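Local atomic coordinates of prophenoloxidase b (Marsupenaeus japonicus, PDB entry 3WKY), a protein that is the inactive precursor of a type 3 copper phenoloxidase that, once activated, probably hydroxylates monophenols and oxidises o-diphenols. Residues E10-F15 with P128-P133; L17-T22 with T136-R141; F455-G460 with V473-N478. One frame throughout, in Å; residues are numbered along the deposited sequence.

The modelled chain starts with helix 9-12. Its end and the turn after it meet the loop 128-133 in interaction 1, which closes a long excursion, nearly half of it helical. The chain then turns at 17-20 and meets 136-141 in interaction 2, at the end of helix 134-137 and the turn after it. The segments of these contacts alternate, so the contacts cross, and V137 touches both F15 and P132. Interaction 3, much later, closes the loop between strands 445-456 and 472-481 of the Ig-like domain. S459 ties it to interaction 2 through T136 O and L17 N, both probable hydrogen bonds. Together the three join the N-terminal segment, the region round helix 134-137 and the Ig-like domain.

Interaction 1: E10-F15 with P128-P133; sequences ELRQLF and PGDTPP
P132 lies over one face of the F15 ring. P132 CD sits 3.7 Å from the centroid of the F15 ring and 12° off its normal, a CH-pi contact. P132 CG leans toward the root of the ring and lies 3.5 Å from F15 CG. At the far end of the ring, T131 CG2 comes in obliquely, 4.0 Å from F15 CZ. The first torsion of F15 sets CG anti to its carbonyl carbon (chi1 -70°), which turns the ring toward the loop. Y117 meets the same ring edge-to-face.

The polar side is looser. R12 is modelled in two conformers, so its place is doubtful; in one, its guanidinium face lies over D130 O. R12 NE is 3.2 Å from D130 O, but the angle is too poor for a hydrogen bond. R12 NH2 is 4.2 Å from D130 OD1, which lies well out of the guanidinium plane, so no N-H points at it.

Inside the loop, P128 O accepts two bonds: from T131 OG1 at 2.7 Å, in the carbonyl plane, and from T131 N at 3.0 Å. The first fixes the rotation of the T131 side chain; the second closes the 3-10 turn.

This is packing of the end of the first helix, and the turn after it, on a proline-rich linker, which leads from helix 109-122 to helix 134-137 in this hemocyanin-type fold.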
# COMPACT_ATOMS: atom_id res chain seq x y z
N GLU A 10 4.94 -2.39 62.57
CA GLU A 10 6.37 -2.36 62.34
C GLU A 10 6.60 -2.88 60.92
O GLU A 10 7.45 -2.37 60.19
CB GLU A 10 7.09 -3.27 63.33
CG GLU A 10 7.01 -2.85 64.80
CD GLU A 10 8.16 -3.41 65.62
OE1 GLU A 10 9.22 -3.72 65.04
OE2 GLU A 10 8.00 -3.55 66.85
N LEU A 11 5.83 -3.90 60.55
CA LEU A 11 5.88 -4.50 59.21
C LEU A 11 5.44 -3.54 58.13
O LEU A 11 6.01 -3.48 57.05
CB LEU A 11 4.95 -5.71 59.16
CG LEU A 11 5.46 -6.98 59.82
CD1 LEU A 11 4.32 -7.97 59.98
CD2 LEU A 11 6.58 -7.55 58.99
N ARG A 12 4.38 -2.80 58.43
CA ARG A 12 3.82 -1.82 57.50
C ARG A 12 4.83 -0.73 57.17
O ARG A 12 4.80 -0.14 56.09
CB ARG A 12 2.57 -1.20 58.12
CG ARG A 12 1.72 -0.39 57.16
CD ARG A 12 0.34 -0.19 57.76
NE ARG A 12 0.01 -1.28 58.67
CZ ARG A 12 -1.20 -1.50 59.17
NH1 ARG A 12 -2.21 -0.70 58.85
NH2 ARG A 12 -1.41 -2.52 60.00
N GLN A 13 5.73 -0.47 58.12
CA GLN A 13 6.75 0.55 57.92
C GLN A 13 7.77 0.16 56.86
O GLN A 13 8.46 1.01 56.32
CB GLN A 13 7.45 0.85 59.25
CG GLN A 13 6.60 1.60 60.25
CD GLN A 13 7.31 1.84 61.56
OE1 GLN A 13 8.29 1.16 61.88
NE2 GLN A 13 6.83 2.80 62.33
N LEU A 14 7.87 -1.14 56.58
CA LEU A 14 8.81 -1.63 55.58
C LEU A 14 8.43 -1.18 54.17
O LEU A 14 9.27 -1.16 53.28
CB LEU A 14 8.90 -3.15 55.63
CG LEU A 14 9.10 -3.75 57.02
CD1 LEU A 14 8.79 -5.24 57.00
CD2 LEU A 14 10.51 -3.51 57.50
N PHE A 15 7.16 -0.83 53.98
CA PHE A 15 6.66 -0.38 52.68
C PHE A 15 7.06 1.06 52.42
O PHE A 15 7.02 1.53 51.27
CB PHE A 15 5.12 -0.45 52.65
CG PHE A 15 4.55 -1.85 52.63
CD1 PHE A 15 4.35 -2.56 53.82
CD2 PHE A 15 4.15 -2.44 51.43
CE1 PHE A 15 3.80 -3.84 53.80
CE2 PHE A 15 3.60 -3.72 51.41
CZ PHE A 15 3.43 -4.42 52.59
N PRO A 128 -4.20 -8.81 53.89
CA PRO A 128 -3.92 -7.84 52.81
C PRO A 128 -4.55 -6.49 53.11
O PRO A 128 -4.04 -5.45 52.67
CB PRO A 128 -4.60 -8.48 51.59
CG PRO A 128 -4.74 -9.93 51.93
CD PRO A 128 -4.93 -10.00 53.41
N GLY A 129 -5.65 -6.49 53.87
CA GLY A 129 -6.29 -5.26 54.28
C GLY A 129 -5.40 -4.38 55.14
O GLY A 129 -5.66 -3.18 55.30
N ASP A 130 -4.34 -4.96 55.70
CA ASP A 130 -3.41 -4.21 56.53
C ASP A 130 -2.22 -3.64 55.75
O ASP A 130 -1.35 -3.00 56.33
CB ASP A 130 -2.89 -5.10 57.68
CG ASP A 130 -3.99 -5.50 58.65
OD1 ASP A 130 -4.89 -4.67 58.88
OD2 ASP A 130 -3.96 -6.64 59.16
N THR A 131 -2.17 -3.89 54.44
CA THR A 131 -1.11 -3.27 53.63
C THR A 131 -1.47 -1.81 53.41
O THR A 131 -2.64 -1.46 53.36
CB THR A 131 -0.91 -3.99 52.28
OG1 THR A 131 -2.14 -3.96 51.54
CG2 THR A 131 -0.49 -5.42 52.49
N PRO A 132 -0.46 -0.94 53.28
CA PRO A 132 -0.78 0.47 53.02
C PRO A 132 -1.35 0.62 51.61
O PRO A 132 -1.04 -0.21 50.76
CB PRO A 132 0.59 1.16 53.09
CG PRO A 132 1.59 0.08 52.84
CD PRO A 132 1.00 -1.17 53.42
N PRO A 133 -2.19 1.65 51.39
CA PRO A 133 -2.69 1.93 50.04
C PRO A 133 -1.51 2.18 49.12
O PRO A 133 -0.58 2.90 49.50
CB PRO A 133 -3.48 3.23 50.22
CG PRO A 133 -3.85 3.25 51.68
CD PRO A 133 -2.69 2.62 52.38

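Interaction 2: L17-T22 with T136-R141; sequences LPYEST and TVLPDR
P18 and Y19, in the type I beta turn from L17 to E20, pack against the end of helix 134-137 and the 3-10 turn after it. Y19 OH donates to D140 OD2 at 2.7 Å, meeting the oxygen from above the carboxylate plane. D140 CG sits between its backbone N and carbonyl carbon (chi1 67°), which brings the carboxylate to the hydroxyl. Y19 OH also accepts a weak bond from R141 NH1 at 3.0 Å, bent to 127° at the hydrogen. G266 N also bonds this hydroxyl.

R141 NH1 also makes a salt bridge, in its guanidinium plane, to the syn lone pair of D140 OD1 (2.8 Å). Phenol, carboxylate and guanidinium thus bond to one another, the R141-Y19 side only weakly, and join the turn to the 3-10 segment 139-141. E385 holds the NE of R141. An alanine at D140 is likely to leave R141 NH1 without its carboxylate and the Y19 hydroxyl without its acceptor.

Beside these bonds, L138 CD2 meets P18 CG and Y19 CE2, each at 3.9 Å. P18 CG also rests on the backbone, 3.5 Å from V137 O. L113 of helix 109-122 packs on P18, V137 and L138.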
# COMPACT_ATOMS: atom_id res chain seq x y z
N LEU A 17 9.00 4.88 52.21
CA LEU A 17 10.17 5.47 51.58
C LEU A 17 10.98 4.47 50.75
O LEU A 17 12.17 4.27 51.00
CB LEU A 17 11.07 6.12 52.65
CG LEU A 17 10.39 7.12 53.59
CD1 LEU A 17 11.41 7.71 54.57
CD2 LEU A 17 9.69 8.24 52.82
N PRO A 18 10.34 3.83 49.75
CA PRO A 18 11.00 2.73 49.04
C PRO A 18 12.21 3.13 48.20
O PRO A 18 13.01 2.26 47.85
CB PRO A 18 9.87 2.16 48.15
CG PRO A 18 8.92 3.29 47.97
CD PRO A 18 8.96 4.07 49.26
N TYR A 19 12.35 4.42 47.88
CA TYR A 19 13.51 4.86 47.11
C TYR A 19 14.66 5.32 47.99
O TYR A 19 15.71 5.72 47.49
CB TYR A 19 13.13 6.00 46.16
CG TYR A 19 12.09 5.62 45.12
CD1 TYR A 19 12.46 4.92 43.98
CD2 TYR A 19 10.76 5.99 45.27
CE1 TYR A 19 11.51 4.58 43.02
CE2 TYR A 19 9.82 5.67 44.32
CZ TYR A 19 10.20 4.96 43.19
OH TYR A 19 9.25 4.65 42.25
N GLU A 20 14.46 5.29 49.31
CA GLU A 20 15.52 5.72 50.23
C GLU A 20 16.24 4.51 50.79
O GLU A 20 15.75 3.39 50.71
CB GLU A 20 14.95 6.59 51.35
CG GLU A 20 14.19 7.82 50.88
CD GLU A 20 15.06 8.83 50.15
OE1 GLU A 20 16.30 8.79 50.32
OE2 GLU A 20 14.52 9.67 49.40
N SER A 21 17.44 4.73 51.33
CA SER A 21 18.20 3.64 51.94
C SER A 21 17.49 3.13 53.18
O SER A 21 16.65 3.82 53.76
CB SER A 21 19.60 4.11 52.33
OG SER A 21 19.52 5.02 53.41
N THR A 22 17.84 1.92 53.59
CA THR A 22 17.33 1.36 54.84
C THR A 22 17.75 2.24 56.02
O THR A 22 16.99 2.42 56.97
CB THR A 22 17.82 -0.08 55.04
OG1 THR A 22 17.56 -0.85 53.87
CG2 THR A 22 17.13 -0.73 56.24
N THR A 136 0.00 5.75 48.52
CA THR A 136 0.76 6.37 49.62
C THR A 136 2.20 5.87 49.67
O THR A 136 3.04 6.47 50.32
CB THR A 136 0.10 6.11 50.99
OG1 THR A 136 0.25 4.73 51.33
CG2 THR A 136 -1.37 6.48 50.95
N VAL A 137 2.46 4.77 48.97
CA VAL A 137 3.77 4.12 48.93
C VAL A 137 4.53 4.48 47.65
O VAL A 137 5.72 4.77 47.69
CB VAL A 137 3.62 2.58 49.02
CG1 VAL A 137 4.95 1.88 48.80
CG2 VAL A 137 3.02 2.18 50.35
N LEU A 138 3.83 4.47 46.52
CA LEU A 138 4.44 4.82 45.23
C LEU A 138 3.62 5.89 44.53
O LEU A 138 3.04 5.63 43.47
CB LEU A 138 4.54 3.58 44.32
CG LEU A 138 5.54 2.47 44.66
CD1 LEU A 138 5.41 1.30 43.69
CD2 LEU A 138 6.97 3.01 44.64
N PRO A 139 3.55 7.10 45.11
CA PRO A 139 2.72 8.12 44.47
C PRO A 139 3.16 8.46 43.04
O PRO A 139 2.31 8.90 42.26
CB PRO A 139 2.87 9.35 45.39
CG PRO A 139 4.04 9.05 46.26
CD PRO A 139 4.12 7.57 46.39
N ASP A 140 4.43 8.24 42.71
CA ASP A 140 4.94 8.54 41.36
C ASP A 140 4.22 7.74 40.27
O ASP A 140 4.24 8.13 39.10
CB ASP A 140 6.44 8.29 41.27
CG ASP A 140 6.80 6.81 41.40
OD1 ASP A 140 6.70 6.06 40.40
OD2 ASP A 140 7.18 6.38 42.51
N ARG A 141 3.59 6.62 40.66
CA ARG A 141 2.88 5.77 39.70
C ARG A 141 1.51 6.30 39.32
O ARG A 141 0.91 5.82 38.36
CB ARG A 141 2.73 4.33 40.22
CG ARG A 141 4.04 3.59 40.49
CD ARG A 141 4.85 3.30 39.21
NE ARG A 141 5.72 2.14 39.40
CZ ARG A 141 6.97 2.20 39.86
NH1 ARG A 141 7.52 3.36 40.20
NH2 ARG A 141 7.67 1.08 39.99

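Interaction 3: F455-G460 with V473-N478; sequences FNSSSG and VHIKSN. With NAG (2-acetamido-2-deoxy-beta-D-glucopyranose), chain C; EDO (1,2-ethanediol), chain L.
F455 and I475 form an antiparallel hydrogen-bonded pair, the tight part of this contact. F455 N donates to I475 O at 3.0 Å, and I475 N returns a straighter bond of 2.9 Å to F455 O. Their side chains lie side by side on the same face of the sheet. I475 CB sits over the F455 ring, 4.0 Å from CE1. I475 CD1 reaches across to S457 CB, at 3.5 Å.

The next turn of chain is held firmly too. V473 O takes two donors. S457 N reaches V473 O at 3.0 Å almost in line with the carbonyl, while S457 OG reaches V473 O at 2.8 Å from above the carbonyl plane. S457 OG gets there because it sits between the backbone N and the carbonyl carbon (chi1 67°). S458 OG accepts from V473 N at 3.0 Å and donates to a bound ethanediol, probably from the crystallisation liquor. Both serines are buried. S457 OG adds to the backbone bond on V473 O, while S458 OG, a side-chain atom, takes the V473 N-H where 455-460 leaves the sheet.

The other face is more open. N456 and H474 form the non-hydrogen-bonded pair there, and both are partly exposed. H474 turns its ring edge toward the acetyl methyl of the sugar, and its NE2 bonds to E165. N456 ND2 is covalently linked to NAG C1. N456 OD1 accepts from S458 N at 3.0 Å, an Asx turn that steadies the side chain (chi1 -174°) carrying the glycan.

N456, S457 and S458 form an N-X-S glycosylation sequon. It lies where two antiparallel strands of the Ig-like domain sheet part, with strand 165-169 bordering 472-481 on its other edge.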
# COMPACT_ATOMS: atom_id res chain seq x y z
N PHE A 455 -4.59 12.58 49.82
CA PHE A 455 -3.79 11.65 50.61
C PHE A 455 -2.41 12.20 50.96
O PHE A 455 -1.93 13.14 50.32
CB PHE A 455 -3.67 10.28 49.93
CG PHE A 455 -2.85 10.29 48.67
CD1 PHE A 455 -3.42 10.62 47.45
CD2 PHE A 455 -1.50 9.95 48.70
CE1 PHE A 455 -2.67 10.63 46.29
CE2 PHE A 455 -0.74 9.96 47.54
CZ PHE A 455 -1.33 10.30 46.33
N ASN A 456 -1.80 11.61 51.98
CA ASN A 456 -0.48 11.99 52.46
C ASN A 456 0.61 11.23 51.69
O ASN A 456 0.76 10.02 51.85
CB ASN A 456 -0.40 11.69 53.97
CG ASN A 456 0.89 12.19 54.63
OD1 ASN A 456 1.88 12.49 53.95
ND2 ASN A 456 0.88 12.26 55.97
N SER A 457 1.36 11.94 50.85
CA SER A 457 2.35 11.28 50.01
C SER A 457 3.70 11.10 50.69
O SER A 457 4.59 10.44 50.15
CB SER A 457 2.54 12.04 48.69
OG SER A 457 3.13 13.32 48.89
N SER A 458 3.85 11.66 51.89
CA SER A 458 5.14 11.66 52.57
C SER A 458 5.55 10.30 53.12
O SER A 458 6.69 10.10 53.53
CB SER A 458 5.16 12.73 53.66
OG SER A 458 5.21 14.02 53.06
N SER A 459 4.64 9.34 53.09
CA SER A 459 5.00 7.97 53.41
C SER A 459 5.76 7.35 52.25
O SER A 459 6.48 6.37 52.41
CB SER A 459 3.74 7.14 53.69
OG SER A 459 2.71 7.50 52.77
N GLY A 460 5.60 7.94 51.06
CA GLY A 460 6.21 7.37 49.87
C GLY A 460 7.44 8.12 49.37
O GLY A 460 8.39 7.50 48.88
N VAL A 473 3.57 16.47 52.37
CA VAL A 473 2.98 16.89 51.11
C VAL A 473 1.70 16.12 50.88
O VAL A 473 1.72 14.89 50.76
CB VAL A 473 3.95 16.68 49.93
CG1 VAL A 473 3.25 17.01 48.62
CG2 VAL A 473 5.19 17.54 50.11
N HIS A 474 0.59 16.84 50.87
CA HIS A 474 -0.70 16.24 50.57
C HIS A 474 -0.96 16.38 49.08
O HIS A 474 -0.59 17.40 48.47
CB HIS A 474 -1.81 16.94 51.37
CG HIS A 474 -1.67 16.79 52.85
ND1 HIS A 474 -1.95 15.61 53.51
CD2 HIS A 474 -1.28 17.67 53.81
CE1 HIS A 474 -1.74 15.76 54.80
NE2 HIS A 474 -1.34 17.00 55.01
N ILE A 475 -1.57 15.36 48.49
CA ILE A 475 -1.90 15.41 47.07
C ILE A 475 -3.40 15.24 46.88
O ILE A 475 -3.99 14.25 47.34
CB ILE A 475 -1.15 14.33 46.26
CG1 ILE A 475 0.36 14.56 46.37
CG2 ILE A 475 -1.60 14.35 44.80
CD1 ILE A 475 1.21 13.47 45.74
N LYS A 476 -4.01 16.20 46.20
CA LYS A 476 -5.45 16.25 46.06
C LYS A 476 -5.84 16.13 44.60
O LYS A 476 -5.19 16.70 43.73
CB LYS A 476 -5.97 17.57 46.64
CG LYS A 476 -7.44 17.86 46.36
CD LYS A 476 -7.88 19.15 47.04
CE LYS A 476 -9.14 19.70 46.40
NZ LYS A 476 -9.74 20.78 47.22
N SER A 477 -6.89 15.37 44.31
CA SER A 477 -7.36 15.23 42.94
C SER A 477 -8.81 14.78 42.94
O SER A 477 -9.36 14.42 43.99
CB SER A 477 -6.49 14.23 42.17
OG SER A 477 -6.49 12.96 42.80
N ASN A 478 -9.43 14.81 41.77
CA ASN A 478 -10.85 14.49 41.64
C ASN A 478 -11.08 13.04 41.25
O ASN A 478 -10.31 12.47 40.48
CB ASN A 478 -11.50 15.43 40.63
CG ASN A 478 -11.52 16.86 41.10
OD1 ASN A 478 -11.97 17.15 42.21
ND2 ASN A 478 -11.01 17.77 40.27
C1 NAG C . 2.21 12.15 56.54
C2 NAG C . 2.01 12.50 58.02
C3 NAG C . 3.32 12.36 58.78
C4 NAG C . 3.92 10.97 58.60
C5 NAG C . 3.85 10.43 57.16
C6 NAG C . 3.74 8.91 57.25
C7 NAG C . 0.33 14.18 58.64
C8 NAG C . -0.03 15.63 58.57
N2 NAG C . 1.54 13.86 58.18
O3 NAG C . 3.08 12.61 60.15
O4 NAG C . 5.28 11.02 58.99
O5 NAG C . 2.73 10.85 56.40
O6 NAG C . 4.95 8.28 56.93
O7 NAG C . -0.47 13.36 59.10
C1 EDO L . 8.64 12.37 53.84
O1 EDO L . 8.20 13.72 53.58
C2 EDO L . 8.62 12.01 55.33
O2 EDO L . 9.70 12.67 55.99